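PDB 4A9V: PHOX from Pseudomonas fluorescens, which catalyses the hydrolysis of phosphate monoesters as an alkaline phosphatase, using an iron-calcium cofactor held by a beta-propeller. Local coordinates for residues S72-P77 against I252-P257; N195-F200 against N241-H246; H321-V326 against W345-H350; G453-H458 against I469-M474. All blocks are in the same frame, centred on the assembly; numbering follows the deposited sequence.

Contact 1. Residues S72-P77 against I252-P257; sequences SLFEFP and IDPFDP. With EDO (1,2-ethanediol), chain O.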
# COMPACT_ATOMS: atom_id res chain seq x y z
N SER A 72 0.62 -2.55 10.08
CA SER A 72 0.34 -3.82 10.74
C SER A 72 0.49 -3.67 12.25
O SER A 72 1.33 -2.91 12.74
CB SER A 72 1.32 -4.90 10.26
OG SER A 72 1.13 -5.25 8.90
N LEU A 73 -0.25 -4.52 12.96
CA LEU A 73 -0.15 -4.64 14.40
C LEU A 73 0.48 -5.99 14.76
O LEU A 73 0.09 -7.03 14.21
CB LEU A 73 -1.54 -4.49 15.04
CG LEU A 73 -1.60 -4.58 16.56
CD1 LEU A 73 -2.72 -3.72 17.11
CD2 LEU A 73 -1.75 -6.01 17.05
N PHE A 74 1.43 -5.95 15.68
CA PHE A 74 2.14 -7.12 16.17
C PHE A 74 1.83 -7.31 17.64
O PHE A 74 2.14 -6.46 18.47
CB PHE A 74 3.66 -6.93 16.00
CG PHE A 74 4.10 -6.86 14.56
CD1 PHE A 74 4.01 -5.67 13.84
CD2 PHE A 74 4.59 -7.98 13.92
CE1 PHE A 74 4.37 -5.62 12.51
CE2 PHE A 74 4.96 -7.94 12.58
CZ PHE A 74 4.85 -6.75 11.88
N GLU A 75 1.23 -8.44 17.98
CA GLU A 75 1.06 -8.90 19.36
C GLU A 75 2.39 -8.81 20.09
O GLU A 75 3.39 -9.26 19.56
CB GLU A 75 0.61 -10.36 19.37
CG GLU A 75 -0.82 -10.57 18.91
CD GLU A 75 -1.10 -12.01 18.53
OE1 GLU A 75 -1.23 -12.85 19.44
OE2 GLU A 75 -1.20 -12.30 17.31
N PHE A 76 2.40 -8.32 21.32
CA PHE A 76 3.62 -8.28 22.10
C PHE A 76 3.77 -9.58 22.88
O PHE A 76 2.93 -9.90 23.71
CB PHE A 76 3.58 -7.08 23.05
CG PHE A 76 4.93 -6.64 23.51
CD1 PHE A 76 5.61 -7.35 24.49
CD2 PHE A 76 5.56 -5.56 22.92
CE1 PHE A 76 6.89 -6.99 24.86
CE2 PHE A 76 6.84 -5.18 23.30
CZ PHE A 76 7.49 -5.89 24.29
N PRO A 77 4.79 -10.39 22.57
CA PRO A 77 4.91 -11.68 23.25
C PRO A 77 4.90 -11.53 24.77
O PRO A 77 5.62 -10.70 25.32
CB PRO A 77 6.25 -12.22 22.74
CG PRO A 77 6.40 -11.59 21.39
CD PRO A 77 5.85 -10.20 21.56
N ILE A 252 11.52 -5.00 7.93
CA ILE A 252 11.82 -4.32 9.19
C ILE A 252 11.47 -5.24 10.36
O ILE A 252 10.40 -5.84 10.37
CB ILE A 252 10.99 -3.02 9.29
CG1 ILE A 252 11.42 -2.01 8.22
CG2 ILE A 252 11.07 -2.41 10.68
CD1 ILE A 252 10.40 -0.92 7.93
N ASP A 253 12.35 -5.28 11.35
CA ASP A 253 12.06 -5.98 12.60
C ASP A 253 11.60 -4.98 13.66
O ASP A 253 12.43 -4.28 14.23
CB ASP A 253 13.30 -6.72 13.09
CG ASP A 253 13.05 -7.52 14.35
OD1 ASP A 253 11.93 -7.43 14.91
OD2 ASP A 253 13.98 -8.22 14.82
N PRO A 254 10.29 -4.90 13.90
CA PRO A 254 9.82 -3.87 14.83
C PRO A 254 10.25 -4.13 16.28
O PRO A 254 10.20 -3.23 17.10
CB PRO A 254 8.30 -3.94 14.70
CG PRO A 254 8.03 -5.35 14.29
CD PRO A 254 9.19 -5.75 13.42
N PHE A 255 10.61 -5.37 16.59
CA PHE A 255 11.01 -5.71 17.95
C PHE A 255 12.50 -5.49 18.23
O PHE A 255 12.96 -5.72 19.35
CB PHE A 255 10.61 -7.14 18.29
CG PHE A 255 9.13 -7.33 18.43
CD1 PHE A 255 8.49 -7.04 19.62
CD2 PHE A 255 8.36 -7.73 17.35
CE1 PHE A 255 7.12 -7.16 19.75
CE2 PHE A 255 6.99 -7.85 17.47
CZ PHE A 255 6.36 -7.55 18.66
N ASP A 256 13.24 -4.99 17.25
CA ASP A 256 14.65 -4.66 17.44
C ASP A 256 14.92 -3.24 16.95
O ASP A 256 15.14 -3.01 15.77
CB ASP A 256 15.55 -5.64 16.69
CG ASP A 256 17.03 -5.34 16.89
OD1 ASP A 256 17.36 -4.36 17.59
OD2 ASP A 256 17.86 -6.05 16.28
N PRO A 257 14.83 -2.26 17.85
CA PRO A 257 14.86 -0.87 17.41
C PRO A 257 16.23 -0.39 16.93
O PRO A 257 16.33 0.71 16.40
CB PRO A 257 14.40 -0.08 18.65
CG PRO A 257 14.53 -1.01 19.79
CD PRO A 257 14.40 -2.40 19.26
C1 EDO O . 1.45 -11.16 16.32
O1 EDO O . 0.31 -10.17 16.04
C2 EDO O . 2.52 -11.01 15.23
O2 EDO O . 3.82 -11.28 15.78
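P254, second residue of a type I turn from D253 to D256, sets its ring over one face of F74, which lies on strand 68-76 at the edge of its four-stranded sheet. P254 CG stands 4.0 Å from the centroid of the F74 ring, only 7° off the ring normal, a CH-pi contact. Proline suits both tasks: its restricted phi fits this position of the turn, and its slightly polarised C-H groups suit an aromatic face. K183 also makes a cation-pi contact with F74.

F255 comes next. Its backbone N donates to D253 OD1 at 3.0 Å, from above the carboxylate plane, adding an Asx turn to the beta turn that D256 N closes by bonding to D253 O. With CG anti to the carbonyl carbon (chi1 -70°), the F255 ring reaches toward the strand and lies among F74, E75 O, F76 and P77. There F255 CE2 meets F74 CB at 3.8 Å, F255 CZ lies 3.5 Å from E75 O, and F255 CE1 touches P77 CD at 3.8 Å. The same ring points its edge at the face of F76 in a T-shaped pair, planes 66° apart.

No hydrogen bond crosses between the segments. The turn's polar bonds are made within its own loop (D253 with F255 and D256; D256 with Q258 and S259), and the join relies on fitted shapes, dispersion and the weak electrostatics of C-H groups against aromatic faces.

Contact 2. Residues N195-F200 against N241-H246; sequences NFTDCF and NELNRH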
# COMPACT_ATOMS: atom_id res chain seq x y z
N ASN A 195 5.51 4.94 -5.42
CA ASN A 195 5.78 6.01 -6.40
C ASN A 195 7.13 6.68 -6.18
O ASN A 195 7.28 7.91 -6.21
CB ASN A 195 4.65 7.03 -6.39
CG ASN A 195 3.38 6.46 -6.98
OD1 ASN A 195 3.39 5.93 -8.10
ND2 ASN A 195 2.31 6.45 -6.20
N PHE A 196 8.15 5.84 -6.05
CA PHE A 196 9.50 6.32 -5.75
C PHE A 196 10.05 7.18 -6.88
O PHE A 196 10.83 8.10 -6.63
CB PHE A 196 10.44 5.15 -5.46
CG PHE A 196 10.74 4.28 -6.65
CD1 PHE A 196 9.89 3.25 -7.02
CD2 PHE A 196 11.90 4.47 -7.37
CE1 PHE A 196 10.18 2.47 -8.13
CE2 PHE A 196 12.19 3.70 -8.47
CZ PHE A 196 11.34 2.69 -8.85
N THR A 197 9.67 6.88 -8.11
CA THR A 197 10.19 7.59 -9.27
C THR A 197 9.79 9.06 -9.27
O THR A 197 10.51 9.88 -9.84
CB THR A 197 9.69 6.94 -10.58
OG1 THR A 197 8.27 6.82 -10.54
CG2 THR A 197 10.29 5.56 -10.76
N ASP A 198 8.68 9.39 -8.61
CA ASP A 198 8.19 10.77 -8.54
C ASP A 198 9.25 11.70 -7.97
O ASP A 198 9.23 12.91 -8.22
CB ASP A 198 6.95 10.85 -7.65
CG ASP A 198 5.73 10.19 -8.26
OD1 ASP A 198 5.82 9.60 -9.36
OD2 ASP A 198 4.66 10.26 -7.61
N CYS A 199 10.10 11.15 -7.10
CA CYS A 199 11.03 11.93 -6.29
C CYS A 199 12.30 12.31 -7.03
O CYS A 199 13.11 13.06 -6.50
CB CYS A 199 11.38 11.14 -5.03
SG CYS A 199 9.96 10.79 -3.98
N PHE A 200 12.51 11.73 -8.21
CA PHE A 200 13.73 11.95 -8.97
C PHE A 200 13.49 12.95 -10.09
O PHE A 200 12.38 13.08 -10.60
CB PHE A 200 14.22 10.62 -9.55
CG PHE A 200 14.72 9.67 -8.50
CD1 PHE A 200 13.84 8.91 -7.75
CD2 PHE A 200 16.07 9.59 -8.20
CE1 PHE A 200 14.29 8.10 -6.72
CE2 PHE A 200 16.54 8.78 -7.18
CZ PHE A 200 15.64 8.05 -6.43
N ASN A 241 22.00 5.72 -11.03
CA ASN A 241 21.74 4.41 -10.45
C ASN A 241 21.01 4.48 -9.13
O ASN A 241 20.50 3.47 -8.65
CB ASN A 241 23.02 3.60 -10.26
CG ASN A 241 23.57 3.06 -11.57
OD1 ASN A 241 22.95 3.16 -12.62
ND2 ASN A 241 24.73 2.42 -11.48
N GLU A 242 20.87 5.68 -8.55
CA GLU A 242 20.04 5.80 -7.36
C GLU A 242 18.60 5.38 -7.65
O GLU A 242 17.94 4.83 -6.78
CB GLU A 242 20.09 7.21 -6.77
CG GLU A 242 19.40 7.34 -5.41
CD GLU A 242 20.11 6.62 -4.27
OE1 GLU A 242 21.22 6.10 -4.48
OE2 GLU A 242 19.54 6.59 -3.15
N LEU A 243 18.13 5.57 -8.88
CA LEU A 243 16.78 5.13 -9.26
C LEU A 243 16.60 3.63 -9.04
O LEU A 243 15.47 3.16 -8.85
CB LEU A 243 16.52 5.50 -10.72
CG LEU A 243 15.05 5.52 -11.14
CD1 LEU A 243 14.34 6.73 -10.55
CD2 LEU A 243 14.89 5.49 -12.65
N ASN A 244 17.68 2.86 -9.15
CA ASN A 244 17.59 1.41 -9.05
C ASN A 244 17.55 0.91 -7.62
O ASN A 244 17.22 -0.25 -7.38
CB ASN A 244 18.77 0.76 -9.78
CG ASN A 244 18.77 1.07 -11.25
OD1 ASN A 244 17.72 1.25 -11.85
ND2 ASN A 244 19.96 1.15 -11.83
N ARG A 245 17.88 1.78 -6.67
CA ARG A 245 18.03 1.41 -5.27
C ARG A 245 16.76 1.68 -4.46
O ARG A 245 16.74 1.53 -3.24
CB ARG A 245 19.25 2.13 -4.69
CG ARG A 245 20.56 1.58 -5.26
CD ARG A 245 21.62 2.63 -5.49
NE ARG A 245 21.98 3.36 -4.28
CZ ARG A 245 22.81 2.91 -3.35
NH1 ARG A 245 23.40 1.74 -3.49
NH2 ARG A 245 23.05 3.64 -2.27
N HIS A 246 15.67 1.94 -5.19
CA HIS A 246 14.34 2.15 -4.64
C HIS A 246 13.34 1.49 -5.55
O HIS A 246 13.65 1.13 -6.69
CB HIS A 246 14.05 3.65 -4.50
CG HIS A 246 15.07 4.37 -3.67
ND1 HIS A 246 15.04 4.35 -2.32
CD2 HIS A 246 16.26 4.98 -4.04
CE1 HIS A 246 16.16 4.94 -1.85
NE2 HIS A 246 16.91 5.31 -2.90
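Two short 3-10 segments, 196-199 and 241-244, bring F196 CA to 6.5 Å from H246 CA, and since no hydrogen bond joins the segments, side chains span the interval. The F196 ring is the first of these. Its CG sits between the backbone N and the carbonyl carbon (chi1 68°), which turns the ring back so that T197 CG2 lies over one face and H246 O over the other, both offset toward the rim. F196 CE2 also lies 3.3 Å from L243 O, an oxygen that accepts a hydrogen bond from R269. With an alanine here, the methyl of T197 and the carbonyl of H246 would probably be left facing a gap where the ring had separated them.

F200 fills the neighbouring space with a ring used on both face and edge. L243 CD1 rests over its face, 3.8 Å from the ring centroid, in a CH-pi contact suited to a branched apolar tip. At the ring's edge, F200 CE2 meets E242 CG at 3.7 Å and F200 CZ meets H246 CD2 at 3.9 Å.

Behind this apolar layer, E242 is gripped at both oxygens. H246 NE2 donates to E242 OE2 at 2.9 Å, in the imidazole plane, and R245 NE forms a salt bridge with E242 OE1; R233 is a second partner of E242 OE2. The contact draws together the two ends of the long excursion between the neighbouring antiparallel strands 189-193 and 249-252 of the propeller, with the F196 side chain about 11 Å from the mu-oxo-diiron group.

Contact 3. Residues H321-V326 against W345-H350; sequences HGTLYV and WIELTH. With EDO (1,2-ethanediol), chain H.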
# COMPACT_ATOMS: atom_id res chain seq x y z
N HIS A 321 15.82 -15.80 -1.30
CA HIS A 321 15.95 -16.95 -2.18
C HIS A 321 14.58 -17.45 -2.52
O HIS A 321 13.75 -17.62 -1.63
CB HIS A 321 16.75 -18.06 -1.50
CG HIS A 321 18.08 -17.61 -0.95
ND1 HIS A 321 19.14 -17.39 -1.75
CD2 HIS A 321 18.45 -17.23 0.33
CE1 HIS A 321 20.16 -16.94 -1.00
NE2 HIS A 321 19.73 -16.82 0.27
N GLY A 322 14.35 -17.71 -3.80
CA GLY A 322 13.07 -18.19 -4.26
C GLY A 322 12.83 -17.78 -5.70
O GLY A 322 13.77 -17.69 -6.48
N THR A 323 11.56 -17.74 -6.07
CA THR A 323 11.16 -17.51 -7.44
C THR A 323 10.08 -16.43 -7.49
O THR A 323 9.09 -16.51 -6.76
CB THR A 323 10.61 -18.79 -8.09
OG1 THR A 323 11.51 -19.87 -7.85
CG2 THR A 323 10.44 -18.60 -9.58
N LEU A 324 10.28 -15.46 -8.38
CA LEU A 324 9.29 -14.42 -8.67
C LEU A 324 8.53 -14.77 -9.94
O LEU A 324 9.12 -15.15 -10.94
CB LEU A 324 10.00 -13.07 -8.83
CG LEU A 324 9.09 -11.85 -9.03
CD1 LEU A 324 8.25 -11.57 -7.80
CD2 LEU A 324 9.94 -10.64 -9.40
N TYR A 325 7.20 -14.70 -9.84
CA TYR A 325 6.28 -14.97 -10.94
C TYR A 325 5.46 -13.73 -11.23
O TYR A 325 5.28 -12.87 -10.38
CB TYR A 325 5.32 -16.10 -10.55
CG TYR A 325 5.98 -17.41 -10.21
CD1 TYR A 325 6.40 -17.69 -8.91
CD2 TYR A 325 6.08 -18.42 -11.15
CE1 TYR A 325 6.95 -18.91 -8.58
CE2 TYR A 325 6.64 -19.64 -10.84
CZ TYR A 325 7.09 -19.88 -9.56
OH TYR A 325 7.68 -21.08 -9.25
N VAL A 326 4.85 -13.72 -12.41
CA VAL A 326 3.91 -12.68 -12.80
C VAL A 326 2.67 -13.34 -13.42
O VAL A 326 2.76 -14.44 -13.97
CB VAL A 326 4.57 -11.67 -13.76
CG1 VAL A 326 4.85 -12.30 -15.12
CG2 VAL A 326 3.72 -10.41 -13.89
N TRP A 345 0.62 -18.33 -13.31
CA TRP A 345 1.84 -17.66 -12.88
C TRP A 345 2.98 -18.06 -13.78
O TRP A 345 3.19 -19.26 -14.03
CB TRP A 345 2.16 -18.08 -11.44
CG TRP A 345 1.14 -17.61 -10.45
CD1 TRP A 345 0.19 -18.37 -9.78
CD2 TRP A 345 0.83 -16.23 -10.13
NE1 TRP A 345 -0.64 -17.57 -9.04
CE2 TRP A 345 -0.30 -16.27 -9.21
CE3 TRP A 345 1.42 -15.01 -10.42
CZ2 TRP A 345 -0.85 -15.11 -8.68
CZ3 TRP A 345 0.85 -13.85 -9.88
CH2 TRP A 345 -0.25 -13.91 -9.02
N ILE A 346 3.76 -17.08 -14.22
CA ILE A 346 4.85 -17.29 -15.16
C ILE A 346 6.15 -16.79 -14.52
O ILE A 346 6.22 -15.67 -14.03
CB ILE A 346 4.60 -16.54 -16.48
CG1 ILE A 346 3.26 -16.96 -17.09
CG2 ILE A 346 5.75 -16.78 -17.45
CD1 ILE A 346 2.83 -16.13 -18.27
N GLU A 347 7.16 -17.64 -14.52
CA GLU A 347 8.41 -17.40 -13.82
C GLU A 347 9.25 -16.29 -14.46
O GLU A 347 9.46 -16.29 -15.68
CB GLU A 347 9.19 -18.71 -13.84
CG GLU A 347 10.45 -18.78 -13.02
CD GLU A 347 11.08 -20.16 -13.12
OE1 GLU A 347 10.35 -21.14 -13.37
OE2 GLU A 347 12.21 -20.28 -12.64
N LEU A 348 9.81 -15.41 -13.63
CA LEU A 348 10.76 -14.41 -14.07
C LEU A 348 12.16 -14.84 -13.63
O LEU A 348 12.64 -14.50 -12.55
CB LEU A 348 10.40 -13.05 -13.48
CG LEU A 348 8.99 -12.56 -13.82
CD1 LEU A 348 8.76 -11.19 -13.22
CD2 LEU A 348 8.76 -12.54 -15.32
N THR A 349 12.78 -15.64 -14.49
CA THR A 349 14.04 -16.30 -14.20
C THR A 349 14.95 -16.18 -15.41
O THR A 349 14.58 -16.58 -16.51
CB THR A 349 13.81 -17.79 -13.88
OG1 THR A 349 13.06 -17.89 -12.67
CG2 THR A 349 15.13 -18.54 -13.74
N HIS A 350 16.13 -15.63 -15.21
CA HIS A 350 17.09 -15.51 -16.29
C HIS A 350 17.36 -16.87 -16.89
O HIS A 350 17.63 -17.83 -16.17
CB HIS A 350 18.39 -14.91 -15.77
CG HIS A 350 19.35 -14.55 -16.86
ND1 HIS A 350 20.24 -15.44 -17.35
CD2 HIS A 350 19.42 -13.43 -17.68
CE1 HIS A 350 20.93 -14.86 -18.35
NE2 HIS A 350 20.44 -13.62 -18.54
C1 EDO H . 16.25 -15.72 -5.93
O1 EDO H . 16.62 -17.07 -5.57
C2 EDO H . 16.30 -15.58 -7.45
O2 EDO H . 15.91 -14.26 -7.86
O HOH W 1 12.74 -15.15 -9.79
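V326 and I346 form a hydrogen-bonded pair of the antiparallel beta hairpin made by strands 322-329 and 340-347. V326 N donates to I346 O at 2.9 Å, and I346 N returns a bond to V326 O. The next pair, Y325 with E347, is non-hydrogen-bonded, and beyond it L348 N reaches L324 O at 2.8 Å, nearly straight (169°) and in the carbonyl plane.

On the face of Y325, its CB packs against W345 CB at 3.8 Å. A chi1 of -60° keeps CG beside the backbone N and opposite the carbonyl carbon, and the ring then passes across the partner strand, bringing Y325 CD2 to 3.6 Å from E347 N, while T323 CG2 sits over one of its faces. A serine in place of Y325 would probably leave the T323 methyl with no ring to lie on and open a gap beside the backbone of E347.

On the face of I346, V326 CG1 touches L348 CD2 at 3.9 Å, branched apolar groups, both from buried residues. Further out, helix 364-369 backs this layer, V367 against L348 and L368 against L324. Where the strands part, one water accepts from L324 N at 2.9 Å and donates to L348 O at 2.8 Å.

Contact 4. Residues G453-H458 against I469-M474; sequences GNPSVH and ITPQNM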
# COMPACT_ATOMS: atom_id res chain seq x y z
N GLY A 453 -19.46 0.73 -9.60
CA GLY A 453 -20.15 1.57 -10.56
C GLY A 453 -21.14 2.49 -9.87
O GLY A 453 -21.24 2.52 -8.65
N ASN A 454 -21.87 3.23 -10.69
CA ASN A 454 -22.87 4.16 -10.17
C ASN A 454 -24.22 3.86 -10.81
O ASN A 454 -24.52 4.35 -11.89
CB ASN A 454 -22.47 5.61 -10.46
CG ASN A 454 -23.34 6.59 -9.70
OD1 ASN A 454 -24.54 6.36 -9.52
ND2 ASN A 454 -22.73 7.66 -9.19
N PRO A 455 -25.02 3.00 -10.17
CA PRO A 455 -26.30 2.61 -10.75
C PRO A 455 -27.37 3.69 -10.63
O PRO A 455 -28.43 3.56 -11.24
CB PRO A 455 -26.70 1.38 -9.92
CG PRO A 455 -25.96 1.52 -8.64
CD PRO A 455 -24.66 2.18 -9.00
N SER A 456 -27.07 4.79 -9.94
CA SER A 456 -27.96 5.94 -9.93
C SER A 456 -27.82 6.76 -11.21
O SER A 456 -28.81 7.22 -11.79
CB SER A 456 -27.69 6.82 -8.71
OG SER A 456 -28.18 6.21 -7.54
N VAL A 457 -26.59 6.87 -11.70
CA VAL A 457 -26.27 7.72 -12.84
C VAL A 457 -26.25 6.91 -14.13
O VAL A 457 -26.61 7.42 -15.19
CB VAL A 457 -24.91 8.40 -12.62
CG1 VAL A 457 -24.49 9.18 -13.86
CG2 VAL A 457 -24.95 9.31 -11.40
N HIS A 458 -25.89 5.63 -14.03
CA HIS A 458 -25.62 4.79 -15.20
C HIS A 458 -26.36 3.48 -15.13
O HIS A 458 -25.84 2.44 -15.54
CB HIS A 458 -24.12 4.55 -15.35
CG HIS A 458 -23.32 5.80 -15.64
ND1 HIS A 458 -23.50 6.53 -16.76
CD2 HIS A 458 -22.31 6.42 -14.92
CE1 HIS A 458 -22.62 7.54 -16.77
NE2 HIS A 458 -21.92 7.50 -15.62
N ILE A 469 -23.60 -4.00 -6.27
CA ILE A 469 -23.58 -2.55 -6.11
C ILE A 469 -25.00 -2.01 -6.27
O ILE A 469 -25.67 -2.31 -7.25
CB ILE A 469 -22.66 -1.89 -7.16
CG1 ILE A 469 -21.21 -2.35 -6.99
CG2 ILE A 469 -22.76 -0.38 -7.07
CD1 ILE A 469 -20.60 -2.01 -5.64
N THR A 470 -25.38 -1.13 -5.36
CA THR A 470 -26.69 -0.50 -5.38
C THR A 470 -26.56 1.00 -5.22
O THR A 470 -25.52 1.48 -4.78
CB THR A 470 -27.57 -1.02 -4.22
OG1 THR A 470 -27.06 -0.49 -2.98
CG2 THR A 470 -27.58 -2.54 -4.18
N PRO A 471 -27.66 1.74 -5.42
CA PRO A 471 -27.57 3.17 -5.16
C PRO A 471 -27.27 3.50 -3.70
O PRO A 471 -26.73 4.56 -3.41
CB PRO A 471 -28.95 3.68 -5.58
CG PRO A 471 -29.32 2.77 -6.70
CD PRO A 471 -28.85 1.41 -6.23
N GLN A 472 -27.60 2.58 -2.79
CA GLN A 472 -27.32 2.82 -1.38
C GLN A 472 -25.85 2.65 -1.02
O GLN A 472 -25.32 3.46 -0.26
CB GLN A 472 -28.20 1.94 -0.49
CG GLN A 472 -28.18 2.39 0.97
CD GLN A 472 -26.88 2.06 1.70
OE1 GLN A 472 -26.23 1.05 1.41
NE2 GLN A 472 -26.56 2.85 2.72
N ASN A 473 -25.18 1.62 -1.56
CA ASN A 473 -23.85 1.23 -1.07
C ASN A 473 -22.70 1.62 -2.00
O ASN A 473 -21.55 1.30 -1.72
CB ASN A 473 -23.78 -0.27 -0.78
CG ASN A 473 -23.71 -1.12 -2.03
OD1 ASN A 473 -23.73 -0.60 -3.14
ND2 ASN A 473 -23.69 -2.44 -1.86
N MET A 474 -22.99 2.37 -3.05
CA MET A 474 -22.02 2.53 -4.12
C MET A 474 -20.80 3.36 -3.69
O MET A 474 -20.88 4.27 -2.87
CB MET A 474 -22.67 3.13 -5.36
CG MET A 474 -23.38 4.44 -5.11
SD MET A 474 -24.08 5.06 -6.64
CE MET A 474 -24.77 6.61 -6.06
O HOH W 2 -27.82 6.88 -4.54
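P455 is the wedge between two loop segments, each folded round a side-chain-to-backbone motif: an Asx motif at N454 and an ST motif at T470. Both lie in the long loop that links strands 443-451 and 478-483, which belong to different sheets of the propeller.

The tight part is at the inner end. P455 CD meets I469 CG2 at 3.7 Å and M474 SD at 3.8 Å, while P455 CG presses on the backbone at T470 C. Proline suits the spot, a compact apolar ring at the start of the turn that N454 OD1 braces. M474, its chain extended beyond CG, slides past P455 in the opposite direction and carries its sulfur to 3.2 Å from N454 OD1; a flexible thioether can lie against polar and apolar neighbours alike. N454 puts its amide there because CG is anti to the backbone N (chi1 -168°). N454 OD1 takes V457 N at 3.0 Å from above the carbonyl plane, whereas N454 ND2 bonds to the carbonyls of D502 and A504. Across the way, T470 OG1 accepts from N473 N, and N473 OD1 answers by taking T470 N at 2.8 Å, so these side chains hold their own turn in shape.

Toward solvent the contact is thinner and partly water-mediated. S456 and P471 are both exposed, and their direct meeting is that of S456 OG with the P471 ring, 3.3 Å from P471 CB. Serine can also use water there: one molecule lies 3.1 Å from S456 OG and donates to P471 O at 2.8 Å.

Overall arrangement
From the N terminus, contact 1 opens on strand 68-76 and closes after 174 intervening residues, tying the edge of one four-stranded sheet to the turn between strands 249-252 and 262-264 of the six-stranded sheet. Contact 2 is nested inside that loop, drawing in the excursion between strands 189-193 and 249-252; the two do not touch, their centres being 28 Å apart. Contacts 3 and 4 follow in series, and none of the four cross. Contact 3 closes a hairpin within the nine-stranded sheet. Contact 4 folds the loop leaving that sheet for strand 478-483, on the opposite side of the chain's centre from contacts 1 and 2.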